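Local coordinates for BepE protein (Bartonella henselae str. Houston-1, PDB 4YK3), which is a translocated effector whose BID domain, the part in this chain, probably serves as a signal for type IV secretion, at residues I47-S52 and T81-L86. Numbering follows the deposited sequence.
Sequences IVYGNS and TSVHKL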
loop_
_atom_site.group_PDB
_atom_site.type_symbol
_atom_site.label_atom_id
_atom_site.label_comp_id
_atom_site.label_asym_id
_atom_site.label_seq_id
_atom_site.Cartn_x
_atom_site.Cartn_y
_atom_site.Cartn_z
ATOM N N ILE A 47 10.120 2.590 -7.364
ATOM C CA ILE A 47 11.012 3.745 -7.308
ATOM C C ILE A 47 11.856 3.792 -6.033
ATOM O O ILE A 47 13.054 4.071 -6.089
ATOM C CB ILE A 47 10.198 5.026 -7.487
ATOM C CG1 ILE A 47 9.787 5.146 -8.955
ATOM C CG2 ILE A 47 10.992 6.246 -7.074
ATOM C CD1 ILE A 47 8.565 5.947 -9.130
ATOM N N VAL A 48 11.241 3.509 -4.888
ATOM C CA VAL A 48 11.948 3.611 -3.619
ATOM C C VAL A 48 12.856 2.393 -3.382
ATOM O O VAL A 48 13.976 2.519 -2.877
ATOM C CB VAL A 48 10.946 3.771 -2.489
ATOM C CG1 VAL A 48 11.609 3.590 -1.158
ATOM C CG2 VAL A 48 10.249 5.120 -2.591
ATOM N N TYR A 49 12.367 1.216 -3.762
ATOM C CA TYR A 49 13.055 -0.033 -3.467
ATOM C C TYR A 49 13.689 -0.714 -4.681
ATOM O O TYR A 49 14.433 -1.683 -4.530
ATOM C CB TYR A 49 12.082 -1.030 -2.821
ATOM C CG TYR A 49 11.576 -0.598 -1.466
ATOM C CD1 TYR A 49 12.461 -0.361 -0.420
ATOM C CD2 TYR A 49 10.219 -0.448 -1.227
ATOM C CE1 TYR A 49 12.010 0.011 0.828
ATOM C CE2 TYR A 49 9.752 -0.074 0.017
ATOM C CZ TYR A 49 10.651 0.155 1.038
ATOM O OH TYR A 49 10.192 0.515 2.281
ATOM N N GLY A 50 13.360 -0.255 -5.883
ATOM C CA GLY A 50 13.834 -0.929 -7.077
ATOM C C GLY A 50 13.020 -2.161 -7.439
ATOM O O GLY A 50 13.399 -2.916 -8.326
ATOM N N ASN A 51 11.892 -2.361 -6.757
ATOM C CA ASN A 51 11.080 -3.555 -6.958
ATOM C C ASN A 51 9.616 -3.294 -6.595
ATOM O O ASN A 51 9.292 -3.007 -5.441
ATOM C CB ASN A 51 11.622 -4.711 -6.124
ATOM C CG ASN A 51 10.839 -5.993 -6.328
ATOM O OD1 ASN A 51 9.758 -6.176 -5.765
ATOM N ND2 ASN A 51 11.393 -6.900 -7.118
ATOM N N SER A 52 8.727 -3.436 -7.569
ATOM C CA SER A 52 7.341 -3.029 -7.369
ATOM C C SER A 52 6.560 -4.001 -6.494
ATOM O O SER A 52 5.495 -3.657 -5.976
ATOM C CB SER A 52 6.643 -2.879 -8.718
ATOM O OG SER A 52 6.556 -4.136 -9.344
ATOM N N THR A 81 13.766 0.662 5.563
ATOM C CA THR A 81 14.745 -0.351 5.179
ATOM C C THR A 81 14.517 -1.695 5.878
ATOM O O THR A 81 15.211 -2.676 5.590
ATOM C CB THR A 81 16.203 0.114 5.444
ATOM O OG1 THR A 81 16.395 0.404 6.824
ATOM C CG2 THR A 81 16.548 1.343 4.613
ATOM N N SER A 82 13.543 -1.756 6.776
ATOM C CA SER A 82 13.152 -3.034 7.376
ATOM C C SER A 82 12.401 -3.883 6.357
ATOM O O SER A 82 12.173 -5.051 6.558
ATOM C CB SER A 82 12.263 -2.819 8.595
ATOM O OG SER A 82 10.962 -2.423 8.180
ATOM N N VAL A 83 12.018 -3.258 5.257
ATOM C CA VAL A 83 11.218 -3.903 4.245
ATOM C C VAL A 83 12.092 -4.384 3.077
ATOM O O VAL A 83 11.921 -5.492 2.573
ATOM C CB VAL A 83 10.096 -2.920 3.781
ATOM C CG1 VAL A 83 9.574 -3.288 2.464
ATOM C CG2 VAL A 83 8.972 -2.882 4.800
ATOM N N HIS A 84 13.049 -3.563 2.673
ATOM C CA HIS A 84 13.844 -3.825 1.473
ATOM C C HIS A 84 14.919 -2.749 1.444
ATOM O O HIS A 84 14.750 -1.703 2.079
ATOM C CB HIS A 84 12.963 -3.777 0.202
ATOM C CG HIS A 84 13.635 -4.284 -1.033
ATOM N ND1 HIS A 84 14.519 -3.520 -1.771
ATOM C CD2 HIS A 84 13.523 -5.464 -1.687
ATOM C CE1 HIS A 84 14.950 -4.227 -2.804
ATOM N NE2 HIS A 84 14.365 -5.410 -2.773
ATOM N N LYS A 85 16.022 -2.984 0.740
ATOM C CA LYS A 85 17.034 -1.937 0.618
ATOM C C LYS A 85 16.557 -0.845 -0.353
ATOM O O LYS A 85 15.741 -1.086 -1.264
ATOM C CB LYS A 85 18.392 -2.508 0.166
ATOM C CG LYS A 85 18.612 -2.556 -1.335
ATOM C CD LYS A 85 20.072 -2.906 -1.691
ATOM C CE LYS A 85 20.333 -2.697 -3.179
ATOM N NZ LYS A 85 20.179 -1.248 -3.608
ATOM N N LEU A 86 17.044 0.367 -0.123
ATOM C CA LEU A 86 16.730 1.498 -0.999
ATOM C C LEU A 86 17.362 1.288 -2.352
ATOM O O LEU A 86 18.487 0.840 -2.426
ATOM C CB LEU A 86 17.239 2.812 -0.394
ATOM C CG LEU A 86 16.625 3.099 0.971
ATOM C CD1 LEU A 86 17.200 4.390 1.538
ATOM C CD2 LEU A 86 15.104 3.156 0.814
HETATM O O HOH W 1 17.315 -2.176 -5.279
#
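Y49 sets one edge of its ring against H84, the two side chains running antiparallel alongside one another. CB of H84 comes to 3.5 Å from Y49 CD1, and the ring planes stand 63° apart. Closest of all is H84 CE1, 3.1 Å from Y49 O. At the phenol end V83 lies across Y49, its CG1 3.9 Å from Y49 CZ. V48 CG1 covers one face of the Y49 ring over its centre and reaches L86 CD2 at 4.0 Å, L86 lying mainly beside V48. The hydroxyl of Y49 is hydrogen-bonded to P80 O, which ties the far end of the ring to the start of the loop it packs on.

The first torsion of H84 (chi1 -169°) carries its ring toward Y49, and the second, near -80°, turns ND1 to K85 O, 2.8 Å away and nearly straight at 164°. That same oxygen sits at the edge of the Y49 ring, in its plane. A water donates to Y49 O (3.0 Å) and takes a weak, long bond from K85 NZ.

The contact packs the C-terminal part of helix 32-49 against the loop between helix 69-78 and strand 90-91, with L109 of helix 97-129 touching V48 and Y49 in the BID four-helix bundle. No hydrogen bond joins the segments directly: apolar contact does most of the work, while polar ties run through P80, the V48-A87 backbone and the water.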